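Long-range contacts in DNA polymerase II large subunit (Pyrococcus horikoshii, PDB 7OEC), which contains an intein, a protein-splicing element that probably excises itself from the polymerase precursor and joins the flanking polymerase segments: residues I11-P19 with K47-F55; T65-A75 with E145-Y156. The protein carries 2 engineered substitutions. All blocks are in the same frame, centred on the assembly; numbering follows the deposited sequence. Where two conformers were deposited one is given.

Contact 1: I11-P19 with K47-F55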
# COMPACT_ATOMS: atom_id res chain seq x y z
N ILE A 11 3.38 -2.43 -5.83
CA ILE A 11 4.16 -1.81 -4.78
C ILE A 11 5.59 -1.54 -5.24
O ILE A 11 6.19 -2.35 -5.97
CB ILE A 11 4.13 -2.66 -3.51
CG1 ILE A 11 4.77 -1.92 -2.35
CG2 ILE A 11 4.69 -3.99 -3.79
CD1 ILE A 11 4.43 -2.54 -1.01
N LEU A 12 6.12 -0.37 -4.85
CA LEU A 12 7.47 0.03 -5.23
C LEU A 12 8.50 -0.57 -4.28
O LEU A 12 8.44 -0.37 -3.06
CB LEU A 12 7.57 1.55 -5.19
CG LEU A 12 8.86 2.18 -5.71
CD1 LEU A 12 9.08 1.85 -7.18
CD2 LEU A 12 8.86 3.69 -5.45
N VAL A 13 9.41 -1.35 -4.85
CA VAL A 13 10.43 -2.08 -4.13
C VAL A 13 11.77 -1.86 -4.82
O VAL A 13 11.86 -1.32 -5.93
CB VAL A 13 10.12 -3.59 -4.05
CG1 VAL A 13 8.84 -3.81 -3.19
CG2 VAL A 13 10.00 -4.25 -5.40
N GLN A 14 12.82 -2.25 -4.12
CA GLN A 14 14.16 -2.28 -4.65
C GLN A 14 14.59 -3.74 -4.62
O GLN A 14 14.67 -4.33 -3.53
CB GLN A 14 15.10 -1.46 -3.78
CG GLN A 14 16.41 -1.31 -4.49
CD GLN A 14 17.44 -0.72 -3.65
OE1 GLN A 14 17.89 0.39 -3.92
NE2 GLN A 14 17.86 -1.44 -2.60
N ILE A 15 14.83 -4.33 -5.78
CA ILE A 15 15.22 -5.74 -5.86
C ILE A 15 16.64 -5.78 -6.40
O ILE A 15 16.92 -5.28 -7.50
CB ILE A 15 14.28 -6.58 -6.73
CG1 ILE A 15 12.85 -6.58 -6.15
CG2 ILE A 15 14.84 -8.00 -6.81
CD1 ILE A 15 11.86 -7.30 -6.95
N ASN A 16 17.55 -6.31 -5.59
CA ASN A 16 18.96 -6.39 -5.95
C ASN A 16 19.47 -5.05 -6.50
O ASN A 16 20.14 -4.98 -7.53
CB ASN A 16 19.22 -7.50 -6.98
CG ASN A 16 19.01 -8.90 -6.43
OD1 ASN A 16 18.08 -9.63 -6.83
ND2 ASN A 16 19.93 -9.33 -5.60
N GLY A 17 19.13 -3.99 -5.78
CA GLY A 17 19.58 -2.65 -6.10
C GLY A 17 18.83 -1.92 -7.19
O GLY A 17 19.20 -0.77 -7.48
N THR A 18 17.81 -2.54 -7.85
CA THR A 18 17.07 -1.94 -8.97
C THR A 18 15.68 -1.58 -8.50
O THR A 18 14.96 -2.48 -8.05
CB THR A 18 16.94 -2.94 -10.15
OG1 THR A 18 18.23 -3.28 -10.66
CG2 THR A 18 16.13 -2.37 -11.29
N PRO A 19 15.23 -0.34 -8.64
CA PRO A 19 13.84 -0.05 -8.29
C PRO A 19 12.89 -0.62 -9.31
O PRO A 19 13.17 -0.65 -10.52
CB PRO A 19 13.78 1.48 -8.23
CG PRO A 19 14.92 1.95 -8.95
CD PRO A 19 15.97 0.86 -9.03
N LYS A 47 13.47 -14.60 -1.27
CA LYS A 47 14.18 -15.31 -2.34
C LYS A 47 15.17 -14.42 -3.10
O LYS A 47 16.05 -14.93 -3.81
CB LYS A 47 13.18 -15.89 -3.34
CG LYS A 47 12.28 -16.96 -2.77
CD LYS A 47 11.20 -17.37 -3.76
CE LYS A 47 10.27 -18.40 -3.12
NZ LYS A 47 9.02 -18.59 -3.91
N VAL A 48 15.04 -13.10 -2.97
CA VAL A 48 15.86 -12.10 -3.63
C VAL A 48 16.17 -11.06 -2.56
O VAL A 48 15.49 -10.98 -1.53
CB VAL A 48 15.14 -11.45 -4.84
CG1 VAL A 48 14.89 -12.51 -5.93
CG2 VAL A 48 13.82 -10.81 -4.39
N ASP A 49 17.21 -10.26 -2.81
CA ASP A 49 17.57 -9.18 -1.89
C ASP A 49 16.61 -8.02 -2.15
O ASP A 49 16.64 -7.42 -3.22
CB ASP A 49 19.02 -8.75 -2.08
CG ASP A 49 20.05 -9.80 -1.53
OD1 ASP A 49 19.77 -10.48 -0.50
OD2 ASP A 49 21.16 -9.96 -2.13
N ILE A 50 15.71 -7.76 -1.21
CA ILE A 50 14.57 -6.89 -1.48
C ILE A 50 14.40 -5.93 -0.31
O ILE A 50 14.62 -6.28 0.85
CB ILE A 50 13.28 -7.71 -1.79
CG1 ILE A 50 12.15 -6.74 -2.24
CG2 ILE A 50 12.88 -8.66 -0.60
CD1 ILE A 50 10.99 -7.38 -2.89
N LYS A 51 14.08 -4.69 -0.66
CA LYS A 51 13.67 -3.67 0.29
C LYS A 51 12.42 -3.00 -0.26
O LYS A 51 12.15 -3.03 -1.46
CB LYS A 51 14.80 -2.68 0.53
CG LYS A 51 15.98 -3.22 1.33
CD LYS A 51 17.01 -2.15 1.44
CE LYS A 51 18.29 -2.66 2.07
NZ LYS A 51 18.03 -3.57 3.23
N VAL A 52 11.63 -2.41 0.61
CA VAL A 52 10.43 -1.70 0.20
C VAL A 52 10.67 -0.21 0.34
O VAL A 52 11.36 0.24 1.26
CB VAL A 52 9.21 -2.21 0.99
CG1 VAL A 52 9.28 -1.87 2.48
CG2 VAL A 52 7.95 -1.65 0.40
N TYR A 53 10.16 0.56 -0.62
CA TYR A 53 10.21 2.00 -0.46
C TYR A 53 9.07 2.49 0.43
O TYR A 53 7.90 2.12 0.28
CB TYR A 53 10.11 2.66 -1.81
CG TYR A 53 11.37 2.62 -2.65
CD1 TYR A 53 12.29 3.64 -2.58
CD2 TYR A 53 11.61 1.61 -3.55
CE1 TYR A 53 13.39 3.65 -3.35
CE2 TYR A 53 12.72 1.61 -4.34
CZ TYR A 53 13.62 2.63 -4.24
OH TYR A 53 14.76 2.72 -4.99
N SER A 54 9.42 3.31 1.38
CA SER A 54 8.47 3.85 2.33
C SER A 54 8.58 5.36 2.31
O SER A 54 9.48 5.94 1.71
CB SER A 54 8.72 3.37 3.78
OG SER A 54 8.52 1.99 3.92
N PHE A 55 7.64 6.00 2.95
CA PHE A 55 7.67 7.44 3.13
C PHE A 55 7.78 7.71 4.62
O PHE A 55 6.99 7.18 5.41
CB PHE A 55 6.40 8.09 2.55
CG PHE A 55 6.53 9.56 2.35
CD1 PHE A 55 6.00 10.47 3.26
CD2 PHE A 55 7.25 10.04 1.26
CE1 PHE A 55 6.17 11.82 3.05
CE2 PHE A 55 7.42 11.40 1.06
CZ PHE A 55 6.87 12.29 1.94
O HOH W 1 6.45 0.79 -1.42

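Contact 2: T65-A75 with E145-Y156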
# COMPACT_ATOMS: atom_id res chain seq x y z
N THR A 65 13.34 0.40 3.39
CA THR A 65 13.27 -0.35 4.64
C THR A 65 13.09 -1.84 4.35
O THR A 65 12.69 -2.24 3.27
CB THR A 65 12.19 0.21 5.56
OG1 THR A 65 12.39 -0.32 6.88
CG2 THR A 65 10.83 -0.14 5.09
N ASP A 66 13.33 -2.65 5.36
CA ASP A 66 13.20 -4.09 5.22
C ASP A 66 11.73 -4.53 5.26
O ASP A 66 10.88 -3.90 5.87
CB ASP A 66 13.97 -4.78 6.34
CG ASP A 66 15.48 -4.76 6.10
OD1 ASP A 66 15.88 -4.76 4.90
OD2 ASP A 66 16.26 -4.76 7.07
N ILE A 67 11.45 -5.61 4.56
CA ILE A 67 10.16 -6.27 4.62
C ILE A 67 10.28 -7.41 5.64
O ILE A 67 11.09 -8.33 5.45
CB ILE A 67 9.77 -6.81 3.24
CG1 ILE A 67 9.66 -5.68 2.19
CG2 ILE A 67 8.48 -7.59 3.39
CD1 ILE A 67 9.73 -6.17 0.78
N GLU A 68 9.52 -7.33 6.73
CA GLU A 68 9.58 -8.33 7.78
C GLU A 68 8.79 -9.58 7.43
O GLU A 68 9.23 -10.70 7.75
CB GLU A 68 9.07 -7.71 9.09
CG GLU A 68 9.35 -8.50 10.32
CD GLU A 68 9.56 -7.61 11.53
OE1 GLU A 68 9.38 -6.38 11.37
OE2 GLU A 68 9.93 -8.14 12.62
N GLU A 69 7.64 -9.42 6.76
CA GLU A 69 6.84 -10.57 6.35
C GLU A 69 5.84 -10.12 5.30
O GLU A 69 5.55 -8.93 5.17
CB GLU A 69 6.12 -11.23 7.53
CG GLU A 69 5.11 -10.35 8.15
CD GLU A 69 4.55 -10.96 9.45
OE1 GLU A 69 5.33 -11.38 10.33
OE2 GLU A 69 3.33 -11.02 9.59
N VAL A 70 5.36 -11.09 4.52
CA VAL A 70 4.27 -10.88 3.59
C VAL A 70 3.18 -11.88 3.97
O VAL A 70 3.45 -13.00 4.39
CB VAL A 70 4.79 -11.10 2.15
CG1 VAL A 70 5.80 -10.05 1.79
CG2 VAL A 70 5.46 -12.47 1.99
N ILE A 71 1.93 -11.48 3.80
CA ILE A 71 0.79 -12.20 4.35
C ILE A 71 -0.26 -12.35 3.27
O ILE A 71 -0.54 -11.41 2.52
CB ILE A 71 0.20 -11.46 5.57
CG1 ILE A 71 1.29 -11.27 6.62
CG2 ILE A 71 -1.07 -12.24 6.09
CD1 ILE A 71 0.92 -10.30 7.69
N LYS A 72 -0.86 -13.53 3.20
CA LYS A 72 -1.99 -13.83 2.33
C LYS A 72 -3.11 -14.33 3.23
O LYS A 72 -2.91 -15.25 4.03
CB LYS A 72 -1.58 -14.89 1.33
CG LYS A 72 -2.70 -15.37 0.41
CD LYS A 72 -2.16 -16.43 -0.53
CE LYS A 72 -3.22 -17.23 -1.23
NZ LYS A 72 -2.60 -18.27 -2.11
N ALA A 73 -4.27 -13.69 3.14
CA ALA A 73 -5.38 -13.99 4.01
C ALA A 73 -6.66 -14.15 3.21
O ALA A 73 -6.82 -13.54 2.15
CB ALA A 73 -5.60 -12.84 4.99
N PRO A 74 -7.60 -14.95 3.70
CA PRO A 74 -8.87 -15.06 2.99
C PRO A 74 -9.58 -13.72 2.98
O PRO A 74 -9.55 -12.96 3.94
CB PRO A 74 -9.65 -16.09 3.81
CG PRO A 74 -8.99 -16.18 5.05
CD PRO A 74 -7.59 -15.82 4.88
N ALA A 75 -10.22 -13.45 1.86
CA ALA A 75 -10.97 -12.22 1.71
C ALA A 75 -12.28 -12.34 2.49
O ALA A 75 -12.98 -13.35 2.41
CB ALA A 75 -11.24 -12.02 0.21
N GLU A 145 -11.87 -11.67 -5.26
CA GLU A 145 -10.91 -12.75 -5.28
C GLU A 145 -10.98 -13.39 -3.92
O GLU A 145 -11.42 -12.75 -2.96
CB GLU A 145 -9.49 -12.20 -5.43
CG GLU A 145 -9.28 -11.42 -6.70
CD GLU A 145 -9.23 -12.32 -7.89
OE1 GLU A 145 -9.24 -11.74 -9.00
OE2 GLU A 145 -9.19 -13.58 -7.69
N ASP A 146 -10.48 -14.62 -3.83
CA ASP A 146 -10.56 -15.37 -2.59
C ASP A 146 -9.56 -14.94 -1.54
O ASP A 146 -9.79 -15.21 -0.36
CB ASP A 146 -10.34 -16.85 -2.88
CG ASP A 146 -11.61 -17.57 -3.33
OD1 ASP A 146 -12.72 -17.12 -2.96
OD2 ASP A 146 -11.47 -18.60 -4.04
N PHE A 147 -8.48 -14.27 -1.91
CA PHE A 147 -7.42 -13.88 -0.99
C PHE A 147 -7.03 -12.43 -1.19
O PHE A 147 -7.13 -11.88 -2.29
CB PHE A 147 -6.19 -14.73 -1.20
CG PHE A 147 -6.41 -16.16 -0.86
CD1 PHE A 147 -6.41 -16.57 0.46
CD2 PHE A 147 -6.75 -17.09 -1.82
CE1 PHE A 147 -6.73 -17.87 0.79
CE2 PHE A 147 -7.05 -18.40 -1.46
CZ PHE A 147 -7.04 -18.77 -0.19
N VAL A 148 -6.57 -11.82 -0.10
CA VAL A 148 -6.02 -10.47 -0.10
C VAL A 148 -4.64 -10.56 0.57
O VAL A 148 -4.29 -11.56 1.19
CB VAL A 148 -6.95 -9.48 0.62
CG1 VAL A 148 -8.15 -9.23 -0.24
CG2 VAL A 148 -7.34 -9.96 2.00
N PHE A 149 -3.86 -9.49 0.41
CA PHE A 149 -2.44 -9.53 0.72
C PHE A 149 -2.00 -8.32 1.52
O PHE A 149 -2.56 -7.24 1.40
CB PHE A 149 -1.60 -9.58 -0.55
CG PHE A 149 -1.82 -10.86 -1.34
CD1 PHE A 149 -2.89 -10.98 -2.19
CD2 PHE A 149 -0.93 -11.93 -1.23
CE1 PHE A 149 -3.07 -12.09 -2.91
CE2 PHE A 149 -1.10 -13.06 -1.96
CZ PHE A 149 -2.18 -13.16 -2.78
N SER A 150 -0.97 -8.51 2.34
CA SER A 150 -0.42 -7.38 3.07
C SER A 150 1.06 -7.63 3.28
O SER A 150 1.62 -8.64 2.85
CB SER A 150 -1.12 -7.15 4.41
OG SER A 150 -0.84 -5.85 4.94
N LEU A 151 1.69 -6.70 3.99
CA LEU A 151 3.09 -6.83 4.33
C LEU A 151 3.35 -5.99 5.56
O LEU A 151 2.59 -5.09 5.89
CB LEU A 151 4.05 -6.35 3.24
CG LEU A 151 4.09 -4.87 2.93
CD1 LEU A 151 5.29 -4.56 2.12
CD2 LEU A 151 2.83 -4.36 2.30
N ASN A 152 4.43 -6.31 6.24
CA ASN A 152 4.92 -5.48 7.33
C ASN A 152 6.28 -4.96 6.95
O ASN A 152 7.21 -5.74 6.70
CB ASN A 152 5.04 -6.22 8.66
CG ASN A 152 5.51 -5.26 9.82
OD1 ASN A 152 5.10 -4.08 9.91
ND2 ASN A 152 6.34 -5.78 10.71
N ALA A 153 6.39 -3.64 6.88
CA ALA A 153 7.61 -2.92 6.56
C ALA A 153 8.20 -2.43 7.86
O ALA A 153 7.51 -1.79 8.65
CB ALA A 153 7.30 -1.69 5.73
N LYS A 154 9.49 -2.64 8.03
CA LYS A 154 10.14 -2.30 9.28
C LYS A 154 10.11 -0.79 9.51
O LYS A 154 10.43 -0.01 8.62
CB LYS A 154 11.59 -2.79 9.21
CG LYS A 154 12.40 -2.63 10.50
CD LYS A 154 12.85 -4.00 11.03
CE LYS A 154 13.76 -3.90 12.22
NZ LYS A 154 14.56 -5.18 12.36
N LYS A 155 9.70 -0.37 10.70
CA LYS A 155 9.79 1.02 11.16
C LYS A 155 8.71 1.99 10.66
O LYS A 155 7.92 2.51 11.45
CB LYS A 155 11.22 1.60 10.94
CG LYS A 155 11.42 2.95 11.60
CD LYS A 155 12.89 3.37 11.57
CE LYS A 155 13.04 4.80 11.99
N TYR A 156 8.65 2.27 9.37
CA TYR A 156 7.81 3.37 8.87
C TYR A 156 6.35 3.00 8.59
O TYR A 156 5.43 3.83 8.72
CB TYR A 156 8.46 3.89 7.59
CG TYR A 156 9.86 4.37 7.80
CD1 TYR A 156 10.13 5.51 8.52
CD2 TYR A 156 10.92 3.62 7.36
CE1 TYR A 156 11.40 5.90 8.75
CE2 TYR A 156 12.17 3.99 7.62
CZ TYR A 156 12.42 5.14 8.28
OH TYR A 156 13.73 5.52 8.49
O HOH W 2 6.30 -8.71 10.86

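Contact 1: I11-P19 with K47-F55
L12 lies against the ring of Y53, and here the contact is tightly packed. L12 CG sits 3.5 Å from Y53 CD2, while L12 CD2 makes an off-centre CH-pi contact 4.3 Å from the ring centroid. The ring reaches along the partner strand because CG of Y53 stands anti to its carbonyl carbon (chi1 -76°); V13 O meets the ring edge at CE2, and P19 CB comes within 3.6 Å of Y53 OH. On the other side of the sheet, V13, I15, I50 and V52 form an apolar row. There I50 CD1 lies 3.8 Å from I15 CG1, and branched residues suit the extended backbone. Straight backbone bonds hold the register, Q14 N giving to K51 O at 2.9 Å and K51 N returning one to Q14 O; the K51 ammonium forms a salt bridge with D66. A water lies near both L12 O and Y53 O.

Towards the exposed hairpin tip, at N16 and D49, the packing thins. N16 N bonds D49 O at 2.8 Å, but the N16 amide merely lies beside D49, ND2 being 3.7 Å from its CB. N16 and G17 both have positive phi, which Asn and Gly tolerate well, and they form the corners of a type I' turn from I15 to T18. The result is a tight beta hairpin whose first strand pairs antiparallel with strand 50-56, within the all-beta Hint fold of inteins.

Contact 2: T65-A75 with E145-Y156
N152 and K72, then T65 and K154, bury the most surface where two long antiparallel strands of the intein's Hint fold pair. N152 faces a beta bulge: E68 N bonds N152 O at 2.8 Å, whereas N152 N bonds the O of the next residue, E69. The N152 and E68 side chains lie alongside each other at too poor an angle to bond. In one of its two conformers N152 OD1 takes a bond from Q169 and ND2 gives one to a water, which reaches E69 OE1 weakly. Asn suits the place because one small group both gives and accepts.

K72 works by its length. Extended from the backbone (chi1 176°), it runs beside F149, with CG 3.7 Å from F149 CE2, and then over a face of F147. K72 CE lies 3.6 Å from the F147 ring centroid, and NZ, 4.5 Å from it and 16° off the normal, makes a cation-pi interaction. A serine in place of F147 would probably leave the K72 ammonium without its aromatic mate and CE less fixed, F149 still holding the inner methylenes.

T65 closes the other end. A153 CB packs 3.9 Å from its CG2, while the hydroxyl is turned anti to the backbone N (chi1 -165°) and donates from OG1 to K154 O at 2.6 Å. Y156 N bonds the same K154 O from the opposite face of its carbonyl plane.

How the contacts relate
Contact 1 closes before contact 2 opens along the chain, and their centres lie about 14 Å apart in one curled antiparallel sheet. Strand 50-56 joins them: it pairs with strand 10-15 in contact 1 and, on its other side, with strand 61-74, which follows it in the chain and pairs with strand 147-153 in contact 2. The two meet directly, V52 N lying 2.9 Å from T65 O in a probable hydrogen bond and K51 CB packing against the same oxygen. Early and late parts of the sequence are thereby brought into one sheet, consistent with an intein fold that must hold its two ends close together for splicing.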